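Long-range contacts in autoinducer 2-binding protein LsrB (Clostridium saccharobutylicum DSM 13864, PDB 6DSP), which binds the quorum-sensing signal autoinducer-2 in the cleft between two lobes, as a receptor of the periplasmic solute-binding protein type: residues E37-G42 against W271-Q276; S116-M121 against S326-L331; C157-N162 against Y194-D199; L265-L270 against R334-K339. All coordinates share one frame; numbering follows the deposited sequence.

Overall arrangement
The four contacts lie around the autoinducer-2 cleft of a two-lobed binding protein. Interactions 1 and 2 belong to one lobe, interactions 3 and 4 to the other; the centres of interactions 2 and 3 are about 26 Å apart, on opposite sides of the chain's centre. Trp-271, a pocket residue, ties three of them together: its CD1 packs 3.6 Å from Leu-331 CD1 of interaction 2, and its CA lies 4.0 Å from Thr-335 OG1 of interaction 4. Leu-270 of interaction 4 and Gln-198 of interaction 3 bring side chains to about 4 Å from the ligand, although the nearest atoms of those two contacts are about 11 Å apart.

Interaction 1. Residues E37-G42 against W271-Q276; sequences ESANKG and WDCGIQ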
loop_
_atom_site.group_PDB
_atom_site.type_symbol
_atom_site.label_atom_id
_atom_site.label_comp_id
_atom_site.label_asym_id
_atom_site.label_seq_id
_atom_site.Cartn_x
_atom_site.Cartn_y
_atom_site.Cartn_z
ATOM N N GLU A 37 10.331 -5.541 0.312
ATOM C CA GLU A 37 11.391 -6.389 -0.214
ATOM C C GLU A 37 10.993 -6.988 -1.547
ATOM O O GLU A 37 11.806 -7.054 -2.473
ATOM C CB GLU A 37 11.742 -7.461 0.810
ATOM C CG GLU A 37 12.343 -6.857 2.090
ATOM C CD GLU A 37 13.629 -6.033 1.843
ATOM O OE1 GLU A 37 14.525 -6.475 1.063
ATOM O OE2 GLU A 37 13.738 -4.917 2.435
ATOM N N SER A 38 9.732 -7.435 -1.678
ATOM C CA SER A 38 9.268 -7.980 -2.951
ATOM C C SER A 38 9.186 -6.903 -4.025
ATOM O O SER A 38 9.509 -7.154 -5.200
ATOM C CB SER A 38 7.932 -8.676 -2.747
ATOM O OG SER A 38 8.132 -9.944 -2.136
ATOM N N ALA A 39 8.809 -5.678 -3.635
ATOM C CA ALA A 39 8.765 -4.616 -4.627
ATOM C C ALA A 39 10.166 -4.333 -5.152
ATOM O O ALA A 39 10.365 -4.115 -6.356
ATOM C CB ALA A 39 8.152 -3.362 -4.015
ATOM N N ASN A 40 11.160 -4.325 -4.256
ATOM C CA ASN A 40 12.522 -4.089 -4.723
ATOM C C ASN A 40 13.024 -5.250 -5.567
ATOM O O ASN A 40 13.780 -5.043 -6.517
ATOM C CB ASN A 40 13.449 -3.843 -3.542
ATOM C CG ASN A 40 14.869 -3.565 -3.992
ATOM O OD1 ASN A 40 15.116 -2.667 -4.819
ATOM N ND2 ASN A 40 15.801 -4.371 -3.496
ATOM N N LYS A 41 12.649 -6.488 -5.232
ATOM C CA LYS A 41 13.087 -7.588 -6.089
ATOM C C LYS A 41 12.622 -7.359 -7.526
ATOM O O LYS A 41 13.378 -7.572 -8.490
ATOM C CB LYS A 41 12.619 -8.929 -5.521
ATOM C CG LYS A 41 13.381 -9.308 -4.275
ATOM C CD LYS A 41 12.805 -10.589 -3.646
ATOM C CE LYS A 41 13.497 -10.917 -2.327
ATOM N NZ LYS A 41 12.763 -12.013 -1.626
ATOM N N GLY A 42 11.407 -6.848 -7.686
ATOM C CA GLY A 42 10.922 -6.524 -9.020
ATOM C C GLY A 42 11.653 -5.353 -9.642
ATOM O O GLY A 42 12.069 -5.413 -10.813
ATOM N N TRP A 271 -1.664 -6.994 -5.123
ATOM C CA TRP A 271 -1.477 -6.576 -6.509
ATOM C C TRP A 271 -0.004 -6.882 -6.775
ATOM O O TRP A 271 0.725 -7.297 -5.863
ATOM C CB TRP A 271 -1.794 -5.065 -6.684
ATOM C CG TRP A 271 -1.082 -4.199 -5.676
ATOM C CD1 TRP A 271 0.211 -3.743 -5.762
ATOM C CD2 TRP A 271 -1.578 -3.752 -4.405
ATOM N NE1 TRP A 271 0.553 -3.045 -4.627
ATOM C CE2 TRP A 271 -0.526 -3.029 -3.771
ATOM C CE3 TRP A 271 -2.812 -3.853 -3.753
ATOM C CZ2 TRP A 271 -0.686 -2.431 -2.517
ATOM C CZ3 TRP A 271 -2.960 -3.261 -2.502
ATOM C CH2 TRP A 271 -1.894 -2.563 -1.896
ATOM N N ASP A 272 0.455 -6.656 -8.003
ATOM C CA ASP A 272 1.819 -7.061 -8.356
ATOM C C ASP A 272 2.773 -5.953 -7.916
ATOM O O ASP A 272 3.080 -5.027 -8.667
ATOM C CB ASP A 272 1.911 -7.352 -9.851
ATOM C CG ASP A 272 3.254 -7.895 -10.266
ATOM O OD1 ASP A 272 4.258 -7.753 -9.531
ATOM O OD2 ASP A 272 3.285 -8.453 -11.379
ATOM N N CYS A 273 3.232 -6.028 -6.656
ATOM C CA CYS A 273 4.071 -4.951 -6.145
ATOM C C CYS A 273 5.464 -4.945 -6.767
ATOM O O CYS A 273 6.099 -3.889 -6.791
ATOM C CB CYS A 273 4.141 -4.966 -4.616
ATOM S SG CYS A 273 4.995 -6.399 -3.944
ATOM N N GLY A 274 5.949 -6.087 -7.273
ATOM C CA GLY A 274 7.208 -6.095 -7.999
ATOM C C GLY A 274 7.139 -5.293 -9.278
ATOM O O GLY A 274 8.022 -4.477 -9.552
ATOM N N ILE A 275 6.092 -5.503 -10.079
ATOM C CA ILE A 275 5.935 -4.703 -11.287
ATOM C C ILE A 275 5.646 -3.257 -10.923
ATOM O O ILE A 275 6.100 -2.337 -11.606
ATOM C CB ILE A 275 4.899 -5.316 -12.250
ATOM C CG1 ILE A 275 5.274 -4.986 -13.706
ATOM C CG2 ILE A 275 3.518 -4.792 -12.001
ATOM C CD1 ILE A 275 4.533 -5.802 -14.712
ATOM N N GLN A 276 4.946 -3.026 -9.814
ATOM C CA GLN A 276 4.676 -1.656 -9.387
ATOM C C GLN A 276 5.968 -0.914 -9.059
ATOM O O GLN A 276 6.164 0.223 -9.495
ATOM C CB GLN A 276 3.748 -1.662 -8.174
ATOM C CG GLN A 276 3.355 -0.238 -7.766
ATOM C CD GLN A 276 2.577 -0.189 -6.467
ATOM O OE1 GLN A 276 2.478 -1.184 -5.756
ATOM N NE2 GLN A 276 1.978 0.959 -6.185
#
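Ala-39 and Cys-273 meet where two helices press backbone to backbone. The methyl CB of Ala-39 sits 3.5 Å from Cys-273 O, which also receives the CA-H of Ala-39. One turn on, Gly-42 repeats the arrangement: its CA-H points at Gly-274 O, with CA and O 3.6 Å apart, and the CA atoms of the two glycines come within 3.9 Å. No conventional hydrogen bond crosses here; small residues and weak CA-H...O contacts do the work. Cys-273 holds SG between its own backbone N and carbonyl carbon (chi1 67°), and from there the sulfur reaches the Ser-38 CB at 3.9 Å. The hydroxyl of Ser-38 is bound to the C-terminal carboxylate of Phe-347. This close approach joins helix 34-50 to the start of helix 273-288, just after the chain has crossed back between the lobes of the periplasmic binding protein fold through pocket residue Trp-271. Asp-272 is the N-cap: its OD1 accepts from Ile-275 N at 3.0 Å, nearly straight (172°) but from above the carboxylate plane. Across the helix start, Trp-271 NE1 makes a weak bond to Gln-276 OE1. The other side is looser: Ile-275 turns away from residues 37-42 and packs farther along helix 34-50, on Tyr-46, Asp-272 lies exposed, and Lys-41 runs its extended chain outward into solvent.

Interaction 2. Residues S116-M121 against S326-L331; sequences SVRKVM and SGVVLL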
loop_
_atom_site.group_PDB
_atom_site.type_symbol
_atom_site.label_atom_id
_atom_site.label_comp_id
_atom_site.label_asym_id
_atom_site.label_seq_id
_atom_site.Cartn_x
_atom_site.Cartn_y
_atom_site.Cartn_z
ATOM N N SER A 116 2.217 18.513 -5.800
ATOM C CA SER A 116 3.034 19.641 -6.233
ATOM C C SER A 116 4.531 19.388 -6.054
ATOM O O SER A 116 5.348 20.162 -6.595
ATOM C CB SER A 116 2.613 20.908 -5.484
ATOM O OG SER A 116 3.014 20.817 -4.114
ATOM N N VAL A 117 4.916 18.306 -5.366
ATOM C CA VAL A 117 6.335 18.048 -5.133
ATOM C C VAL A 117 6.787 16.710 -5.707
ATOM O O VAL A 117 7.875 16.234 -5.382
ATOM C CB VAL A 117 6.751 18.221 -3.660
ATOM C CG1 VAL A 117 6.346 19.604 -3.165
ATOM C CG2 VAL A 117 6.174 17.140 -2.761
ATOM N N ARG A 118 5.995 16.098 -6.585
ATOM C CA ARG A 118 6.474 14.948 -7.345
ATOM C C ARG A 118 5.856 14.994 -8.741
ATOM O O ARG A 118 4.821 15.637 -8.964
ATOM C CB ARG A 118 6.117 13.630 -6.636
ATOM C CG ARG A 118 4.568 13.418 -6.316
ATOM C CD ARG A 118 3.887 12.830 -7.493
ATOM N NE ARG A 118 2.479 12.522 -7.181
ATOM C CZ ARG A 118 1.481 12.895 -7.976
ATOM N NH1 ARG A 118 1.719 13.591 -9.095
ATOM N NH2 ARG A 118 0.262 12.519 -7.671
ATOM N N LYS A 119 6.479 14.286 -9.679
ATOM C CA LYS A 119 6.039 14.297 -11.071
ATOM C C LYS A 119 4.978 13.237 -11.343
ATOM O O LYS A 119 3.855 13.564 -11.704
ATOM C CB LYS A 119 7.229 14.208 -12.051
ATOM C CG LYS A 119 8.302 15.304 -11.837
ATOM C CD LYS A 119 7.689 16.657 -11.491
ATOM C CE LYS A 119 6.904 17.264 -12.626
ATOM N NZ LYS A 119 6.242 18.608 -12.251
ATOM N N VAL A 120 5.298 11.983 -11.129
ATOM C CA VAL A 120 4.374 10.892 -11.378
ATOM C C VAL A 120 4.300 10.034 -10.123
ATOM O O VAL A 120 5.317 9.784 -9.455
ATOM C CB VAL A 120 4.860 10.025 -12.556
ATOM C CG1 VAL A 120 4.015 8.755 -12.711
ATOM C CG2 VAL A 120 4.815 10.837 -13.848
ATOM N N MET A 121 3.097 9.584 -9.807
ATOM C CA MET A 121 2.813 8.577 -8.780
ATOM C C MET A 121 2.371 7.283 -9.463
ATOM O O MET A 121 1.505 7.339 -10.337
ATOM C CB MET A 121 1.660 9.093 -7.919
ATOM C CG MET A 121 0.976 8.056 -7.038
ATOM S SD MET A 121 2.027 7.431 -5.712
ATOM C CE MET A 121 0.856 6.286 -5.009
ATOM N N SER A 326 2.073 16.786 -13.619
ATOM C CA SER A 326 1.943 16.036 -12.374
ATOM C C SER A 326 0.774 15.077 -12.562
ATOM O O SER A 326 -0.333 15.527 -12.866
ATOM C CB SER A 326 1.682 17.013 -11.224
ATOM O OG SER A 326 1.416 16.298 -10.027
ATOM N N GLY A 327 0.997 13.779 -12.396
ATOM C CA GLY A 327 -0.064 12.829 -12.662
ATOM C C GLY A 327 0.200 11.457 -12.079
ATOM O O GLY A 327 1.179 11.240 -11.354
ATOM N N VAL A 328 -0.684 10.519 -12.428
ATOM C CA VAL A 328 -0.755 9.208 -11.784
ATOM C C VAL A 328 -0.816 8.115 -12.843
ATOM O O VAL A 328 -1.580 8.218 -13.814
ATOM C CB VAL A 328 -2.022 9.143 -10.893
ATOM C CG1 VAL A 328 -2.248 7.731 -10.331
ATOM C CG2 VAL A 328 -1.986 10.192 -9.793
ATOM N N VAL A 329 -0.074 7.031 -12.624
ATOM C CA VAL A 329 -0.216 5.803 -13.403
ATOM C C VAL A 329 -0.839 4.772 -12.473
ATOM O O VAL A 329 -0.359 4.583 -11.351
ATOM C CB VAL A 329 1.149 5.323 -13.921
ATOM C CG1 VAL A 329 1.042 3.932 -14.505
ATOM C CG2 VAL A 329 1.692 6.314 -14.946
ATOM N N LEU A 330 -1.918 4.126 -12.924
ATOM C CA LEU A 330 -2.638 3.122 -12.140
ATOM C C LEU A 330 -2.291 1.708 -12.600
ATOM O O LEU A 330 -2.304 1.418 -13.803
ATOM C CB LEU A 330 -4.151 3.334 -12.322
ATOM C CG LEU A 330 -4.691 4.589 -11.618
ATOM C CD1 LEU A 330 -6.084 4.979 -12.122
ATOM C CD2 LEU A 330 -4.670 4.418 -10.100
ATOM N N LEU A 331 -2.069 0.799 -11.645
ATOM C CA LEU A 331 -1.965 -0.606 -12.012
ATOM C C LEU A 331 -3.295 -1.089 -12.587
ATOM O O LEU A 331 -4.367 -0.729 -12.071
ATOM C CB LEU A 331 -1.662 -1.439 -10.775
ATOM C CG LEU A 331 -0.281 -1.250 -10.159
ATOM C CD1 LEU A 331 -0.116 -2.298 -9.077
ATOM C CD2 LEU A 331 0.832 -1.343 -11.203
#
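Lys-119 O is approached by three groups. Gly-327 N donates to it at 2.9 Å, the CA-H of Ser-326 approaches with its CA 3.2 Å away, and Arg-118 NH1 adds a weak bond. The ladder continues in parallel register, Met-121 N giving to Gly-327 O and Val-329 N to Met-121 O at 2.8 Å. Arg-118 turns back over this pairing because its chain is bent about CB-CG (chi2 86°), which lays one guanidinium face over Gly-327 O. NH1 is also 2.9 Å from Ser-326 OG, but the angle is too poor for a hydrogen bond. Both side chains instead share Asn-312, whose OD1 takes Arg-118 NH2 and whose ND2 pairs with Ser-326 OG; NH2 also forms a salt bridge with Asp-112. The guanidinium is thereby fixed from several directions, and its charge is probably balanced inside a buried setting. Beside it, Val-328 CG2 lies 3.9 Å from Arg-118 NH2 and 4.2 Å from Met-121 CB. On the opposite face of the sheet Val-120, with CG1 anti to the backbone N (chi1 172°), brings that methyl 4.0 Å from Val-329 CG2. These two valines lie against helix 273-288, touching Ile-287 and Met-279 respectively, while strand 120-123 is bonded on its other side to strand 105-109 and strand 327-330 continues the sheet toward antiparallel strand 305-311.

Interaction 3. Residues C157-N162 against Y194-D199; sequences CWHYSN and YYSNQD
Tyr-194, Tyr-195 and Ser-161 carry this contact between the two parallel strands of a beta-alpha-beta unit, strand 155-160 and strand 187-195 joined through helix 166-182. Tyr-194 N donates almost straight (177°) to Trp-158 O at 3.0 Å, and Tyr-194 O takes Tyr-160 N; beside the ring, Cys-157 SG makes an oblique sulfur-aromatic contact, 3.9 Å from Tyr-194 CD1. Tyr-195 runs alongside Tyr-160 in a T-shaped pair: its CE1 edge stands over the Tyr-160 face, offset toward the rim, with ring centroids 5.2 Å apart and planes at 88°. One face of Tyr-195 also packs on the backbone of Asn-162, whose CA is 3.4 Å from Tyr-195 CD1. Tyr-160 OH is held by Asn-169. On the sheet's other side His-159, with CG anti to the backbone N (chi1 174°), brings NE2 to Ser-196 OG at 2.8 Å, a hydrogen bond near the imidazole plane. Where the strands end, Ser-161 O accepts Asn-197 N on a lone pair at 2.9 Å, and Ser-161 CB presses on Gln-198 CG, close to the ligand. Ser-161 OG, bonded to Gln-168 OE1, also receives a water that donates weakly to Gln-198 OE1; a second water accepts from Asn-162 ND2 and donates to that OE1, while Asn-162 OD1 takes Val-165 N.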
loop_
_atom_site.group_PDB
_atom_site.type_symbol
_atom_site.label_atom_id
_atom_site.label_comp_id
_atom_site.label_asym_id
_atom_site.label_seq_id
_atom_site.Cartn_x
_atom_site.Cartn_y
_atom_site.Cartn_z
ATOM N N CYS A 157 -13.670 -3.253 12.889
ATOM C CA CYS A 157 -12.844 -2.044 12.949
ATOM C C CYS A 157 -11.719 -2.185 11.949
ATOM O O CYS A 157 -11.542 -3.236 11.323
ATOM C CB CYS A 157 -12.276 -1.786 14.366
ATOM S SG CYS A 157 -10.980 -2.898 14.923
ATOM N N TRP A 158 -10.944 -1.103 11.817
ATOM C CA TRP A 158 -9.771 -1.041 10.954
ATOM C C TRP A 158 -8.502 -1.066 11.812
ATOM O O TRP A 158 -8.462 -0.467 12.900
ATOM C CB TRP A 158 -9.767 0.259 10.128
ATOM C CG TRP A 158 -10.919 0.406 9.189
ATOM C CD1 TRP A 158 -12.209 0.726 9.512
ATOM C CD2 TRP A 158 -10.869 0.304 7.766
ATOM N NE1 TRP A 158 -12.969 0.792 8.362
ATOM C CE2 TRP A 158 -12.170 0.544 7.279
ATOM C CE3 TRP A 158 -9.848 0.037 6.853
ATOM C CZ2 TRP A 158 -12.482 0.485 5.918
ATOM C CZ3 TRP A 158 -10.144 -0.012 5.512
ATOM C CH2 TRP A 158 -11.443 0.226 5.047
ATOM N N HIS A 159 -7.491 -1.793 11.338
ATOM C CA HIS A 159 -6.166 -1.895 11.981
ATOM C C HIS A 159 -5.137 -1.672 10.881
ATOM O O HIS A 159 -5.013 -2.491 9.964
ATOM C CB HIS A 159 -5.999 -3.283 12.626
ATOM C CG HIS A 159 -4.621 -3.541 13.179
ATOM N ND1 HIS A 159 -4.242 -4.779 13.665
ATOM C CD2 HIS A 159 -3.524 -2.741 13.282
ATOM C CE1 HIS A 159 -2.974 -4.729 14.051
ATOM N NE2 HIS A 159 -2.516 -3.508 13.826
ATOM N N TYR A 160 -4.425 -0.549 10.947
ATOM C CA TYR A 160 -3.415 -0.279 9.917
ATOM C C TYR A 160 -2.240 0.465 10.551
ATOM O O TYR A 160 -2.012 0.377 11.760
ATOM C CB TYR A 160 -4.049 0.322 8.658
ATOM C CG TYR A 160 -4.858 1.590 8.780
ATOM C CD1 TYR A 160 -6.178 1.568 9.212
ATOM C CD2 TYR A 160 -4.310 2.810 8.384
ATOM C CE1 TYR A 160 -6.942 2.736 9.216
ATOM C CE2 TYR A 160 -5.069 3.972 8.420
ATOM C CZ TYR A 160 -6.382 3.917 8.835
ATOM O OH TYR A 160 -7.162 5.040 8.835
ATOM N N SER A 161 -1.459 1.158 9.719
ATOM C CA SER A 161 -0.169 1.680 10.170
ATOM C C SER A 161 -0.289 2.922 11.044
ATOM O O SER A 161 0.218 2.943 12.163
ATOM C CB SER A 161 0.735 1.933 8.974
ATOM O OG SER A 161 0.187 2.913 8.099
ATOM N N ASN A 162 -0.870 3.997 10.519
ATOM C CA ASN A 162 -0.864 5.262 11.238
ATOM C C ASN A 162 -1.936 6.176 10.648
ATOM O O ASN A 162 -2.444 5.942 9.543
ATOM C CB ASN A 162 0.544 5.912 11.239
ATOM C CG ASN A 162 0.930 6.480 9.863
ATOM O OD1 ASN A 162 0.323 7.426 9.400
ATOM N ND2 ASN A 162 1.928 5.871 9.197
ATOM N N TYR A 194 -7.195 1.249 14.974
ATOM C CA TYR A 194 -6.004 0.796 15.674
ATOM C C TYR A 194 -4.790 0.927 14.764
ATOM O O TYR A 194 -4.843 0.586 13.580
ATOM C CB TYR A 194 -6.173 -0.649 16.132
ATOM C CG TYR A 194 -7.038 -0.806 17.362
ATOM C CD1 TYR A 194 -8.427 -1.005 17.260
ATOM C CD2 TYR A 194 -6.466 -0.787 18.626
ATOM C CE1 TYR A 194 -9.204 -1.187 18.384
ATOM C CE2 TYR A 194 -7.242 -0.974 19.768
ATOM C CZ TYR A 194 -8.606 -1.163 19.634
ATOM O OH TYR A 194 -9.376 -1.347 20.749
ATOM N N TYR A 195 -3.681 1.368 15.352
ATOM C CA TYR A 195 -2.460 1.646 14.599
ATOM C C TYR A 195 -1.283 0.879 15.189
ATOM O O TYR A 195 -1.066 0.893 16.407
ATOM C CB TYR A 195 -2.127 3.149 14.625
ATOM C CG TYR A 195 -3.214 3.977 13.989
ATOM C CD1 TYR A 195 -3.576 3.774 12.643
ATOM C CD2 TYR A 195 -3.843 5.003 14.707
ATOM C CE1 TYR A 195 -4.603 4.545 12.050
ATOM C CE2 TYR A 195 -4.859 5.767 14.131
ATOM C CZ TYR A 195 -5.223 5.548 12.807
ATOM O OH TYR A 195 -6.207 6.315 12.224
ATOM N N SER A 196 -0.504 0.228 14.315
ATOM C CA SER A 196 0.671 -0.529 14.763
ATOM C C SER A 196 1.976 -0.078 14.117
ATOM O O SER A 196 3.026 -0.695 14.374
ATOM C CB SER A 196 0.471 -2.043 14.666
ATOM O OG SER A 196 -0.019 -2.416 13.390
ATOM N N ASN A 197 1.959 1.006 13.362
ATOM C CA ASN A 197 3.179 1.733 13.025
ATOM C C ASN A 197 4.154 0.941 12.179
ATOM O O ASN A 197 5.354 1.262 12.145
ATOM C CB ASN A 197 3.839 2.313 14.281
ATOM C CG ASN A 197 2.848 3.103 15.087
ATOM O OD1 ASN A 197 2.336 4.084 14.605
ATOM N ND2 ASN A 197 2.560 2.662 16.290
ATOM N N GLN A 198 3.660 -0.072 11.486
ATOM C CA GLN A 198 4.464 -0.958 10.641
ATOM C C GLN A 198 5.557 -1.672 11.415
ATOM O O GLN A 198 6.558 -2.100 10.824
ATOM C CB GLN A 198 5.006 -0.239 9.399
ATOM C CG GLN A 198 3.865 0.341 8.591
ATOM C CD GLN A 198 4.300 1.103 7.382
ATOM O OE1 GLN A 198 4.498 2.321 7.443
ATOM N NE2 GLN A 198 4.504 0.396 6.290
ATOM N N ASP A 199 5.381 -1.829 12.719
ATOM C CA ASP A 199 6.319 -2.561 13.543
ATOM C C ASP A 199 5.760 -3.975 13.731
ATOM O O ASP A 199 4.665 -4.136 14.272
ATOM C CB ASP A 199 6.472 -1.832 14.875
ATOM C CG ASP A 199 7.489 -2.493 15.737
ATOM O OD1 ASP A 199 7.228 -3.571 16.269
ATOM O OD2 ASP A 199 8.612 -1.984 15.761
HETATM O O HOH W 1 2.213 3.479 6.251
HETATM O O HOH W 2 3.626 3.598 9.859
#

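Interaction 4. Residues L265-L270 against R334-K339; sequences LTRWGL and RTIFTK
Phe-337 crosses the Trp-268 indole, and each atom along its near side finds something. CB stands over the six-membered ring, 3.6 Å from its centroid and 11° off the normal, a CH-pi contact. CG follows above the CE2-CZ2 bond. CD2 comes 3.4 Å from Trp-268 NE1, whose N-H makes a weak bond to Ala-251 O, with the two ring planes inclined at 34°, and CE2 reaches Leu-270, 3.8 Å from its CB. The phenyl ring lies here because CG is anti to the carbonyl carbon (chi1 -53°); Tyr-345 meets it edge-to-face. Beneath, strands 268-270 and 335-337 form a two-stranded antiparallel ribbon in which Trp-268 with Phe-337 and Leu-270 with Thr-335 are hydrogen-bonded pairs. Phe-337 N to Trp-268 O is the shortest of the four bonds at 2.7 Å. The ribbon ends at the cleft, where Leu-270 touches the bound autoinducer. On the face away from the aromatic pair, Arg-267 CG packs 3.6 Å from Ile-336 CG2, Thr-338 CG2 lies over its guanidinium face, and Glu-144 forms a salt bridge with NH1. Farther out, a water donates to Thr-266 O at 2.7 Å and accepts from Lys-339 N.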
loop_
_atom_site.group_PDB
_atom_site.type_symbol
_atom_site.label_atom_id
_atom_site.label_comp_id
_atom_site.label_asym_id
_atom_site.label_seq_id
_atom_site.Cartn_x
_atom_site.Cartn_y
_atom_site.Cartn_z
ATOM N N LEU A 265 -7.079 -17.368 8.458
ATOM C CA LEU A 265 -7.896 -16.469 7.646
ATOM C C LEU A 265 -8.163 -17.134 6.304
ATOM O O LEU A 265 -7.388 -17.965 5.833
ATOM C CB LEU A 265 -7.263 -15.066 7.439
ATOM C CG LEU A 265 -6.194 -14.914 6.346
ATOM C CD1 LEU A 265 -5.881 -13.430 6.100
ATOM C CD2 LEU A 265 -4.910 -15.637 6.725
ATOM N N THR A 266 -9.226 -16.680 5.658
ATOM C CA THR A 266 -9.643 -17.252 4.395
ATOM C C THR A 266 -9.118 -16.485 3.197
ATOM O O THR A 266 -8.835 -17.095 2.162
ATOM C CB THR A 266 -11.194 -17.229 4.337
ATOM O OG1 THR A 266 -11.715 -17.929 5.478
ATOM C CG2 THR A 266 -11.705 -17.870 3.061
ATOM N N ARG A 267 -8.997 -15.157 3.291
ATOM C CA ARG A 267 -8.925 -14.348 2.086
ATOM C C ARG A 267 -8.258 -13.023 2.422
ATOM O O ARG A 267 -8.559 -12.423 3.454
ATOM C CB ARG A 267 -10.358 -14.106 1.574
ATOM C CG ARG A 267 -10.470 -13.173 0.381
ATOM C CD ARG A 267 -11.947 -13.049 -0.037
ATOM N NE ARG A 267 -12.465 -14.231 -0.716
ATOM C CZ ARG A 267 -13.207 -15.185 -0.139
ATOM N NH1 ARG A 267 -13.503 -15.118 1.162
ATOM N NH2 ARG A 267 -13.647 -16.207 -0.873
ATOM N N TRP A 268 -7.385 -12.564 1.528
ATOM C CA TRP A 268 -6.768 -11.238 1.638
ATOM C C TRP A 268 -6.388 -10.842 0.225
ATOM O O TRP A 268 -6.580 -11.617 -0.709
ATOM C CB TRP A 268 -5.554 -11.269 2.597
ATOM C CG TRP A 268 -4.339 -11.940 2.020
ATOM C CD1 TRP A 268 -3.229 -11.315 1.549
ATOM C CD2 TRP A 268 -4.104 -13.349 1.892
ATOM N NE1 TRP A 268 -2.328 -12.236 1.103
ATOM C CE2 TRP A 268 -2.842 -13.499 1.278
ATOM C CE3 TRP A 268 -4.861 -14.501 2.196
ATOM C CZ2 TRP A 268 -2.304 -14.750 0.967
ATOM C CZ3 TRP A 268 -4.314 -15.753 1.890
ATOM C CH2 TRP A 268 -3.051 -15.861 1.283
ATOM N N GLY A 269 -5.849 -9.632 0.056
ATOM C CA GLY A 269 -5.531 -9.162 -1.276
ATOM C C GLY A 269 -4.203 -8.444 -1.390
ATOM O O GLY A 269 -3.553 -8.096 -0.393
ATOM N N LEU A 270 -3.834 -8.191 -2.639
ATOM C CA LEU A 270 -2.728 -7.290 -2.963
ATOM C C LEU A 270 -2.811 -7.015 -4.457
ATOM O O LEU A 270 -3.910 -6.782 -4.984
ATOM C CB LEU A 270 -1.354 -7.836 -2.528
ATOM C CG LEU A 270 -0.326 -6.697 -2.326
ATOM C CD1 LEU A 270 -0.510 -5.937 -1.013
ATOM C CD2 LEU A 270 1.098 -7.252 -2.453
ATOM N N ARG A 334 -5.806 -5.716 -9.466
ATOM C CA ARG A 334 -5.520 -6.142 -8.107
ATOM C C ARG A 334 -5.889 -7.615 -7.979
ATOM O O ARG A 334 -6.586 -8.176 -8.838
ATOM C CB ARG A 334 -6.253 -5.255 -7.087
ATOM C CG ARG A 334 -5.709 -3.818 -7.113
ATOM C CD ARG A 334 -6.808 -2.772 -7.232
ATOM N NE ARG A 334 -7.464 -2.834 -8.530
ATOM C CZ ARG A 334 -6.984 -2.299 -9.646
ATOM N NH1 ARG A 334 -5.828 -1.640 -9.662
ATOM N NH2 ARG A 334 -7.674 -2.443 -10.768
ATOM N N THR A 335 -5.424 -8.251 -6.898
ATOM C CA THR A 335 -5.462 -9.701 -6.771
ATOM C C THR A 335 -6.074 -10.076 -5.433
ATOM O O THR A 335 -5.683 -9.531 -4.397
ATOM C CB THR A 335 -4.047 -10.293 -6.866
ATOM O OG1 THR A 335 -3.407 -9.783 -8.050
ATOM C CG2 THR A 335 -4.125 -11.826 -6.913
ATOM N N ILE A 336 -7.019 -11.023 -5.444
ATOM C CA ILE A 336 -7.597 -11.569 -4.224
ATOM C C ILE A 336 -7.055 -12.978 -4.040
ATOM O O ILE A 336 -7.182 -13.809 -4.949
ATOM C CB ILE A 336 -9.135 -11.562 -4.270
ATOM C CG1 ILE A 336 -9.655 -10.126 -4.368
ATOM C CG2 ILE A 336 -9.694 -12.230 -3.042
ATOM C CD1 ILE A 336 -11.125 -10.052 -4.727
ATOM N N PHE A 337 -6.459 -13.249 -2.878
ATOM C CA PHE A 337 -5.867 -14.552 -2.586
ATOM C C PHE A 337 -6.755 -15.352 -1.647
ATOM O O PHE A 337 -7.323 -14.814 -0.682
ATOM C CB PHE A 337 -4.503 -14.414 -1.906
ATOM C CG PHE A 337 -3.538 -13.550 -2.640
ATOM C CD1 PHE A 337 -2.898 -13.999 -3.788
ATOM C CD2 PHE A 337 -3.240 -12.270 -2.168
ATOM C CE1 PHE A 337 -1.982 -13.198 -4.454
ATOM C CE2 PHE A 337 -2.306 -11.479 -2.842
ATOM C CZ PHE A 337 -1.704 -11.932 -3.992
ATOM N N THR A 338 -6.873 -16.647 -1.930
ATOM C CA THR A 338 -7.399 -17.623 -0.985
ATOM C C THR A 338 -6.495 -18.854 -1.064
ATOM O O THR A 338 -5.521 -18.883 -1.826
ATOM C CB THR A 338 -8.839 -18.049 -1.307
ATOM O OG1 THR A 338 -8.816 -18.913 -2.457
ATOM C CG2 THR A 338 -9.759 -16.843 -1.508
ATOM N N LYS A 339 -6.808 -19.890 -0.282
ATOM C CA LYS A 339 -6.010 -21.101 -0.380
ATOM C C LYS A 339 -6.058 -21.690 -1.785
ATOM O O LYS A 339 -5.171 -22.466 -2.151
ATOM C CB LYS A 339 -6.507 -22.113 0.662
ATOM C CG LYS A 339 -7.857 -22.746 0.322
ATOM C CD LYS A 339 -8.243 -23.777 1.362
ATOM C CE LYS A 339 -9.688 -24.183 1.189
ATOM N NZ LYS A 339 -9.962 -24.723 -0.171
HETATM O O HOH W 3 -8.737 -19.813 1.885
#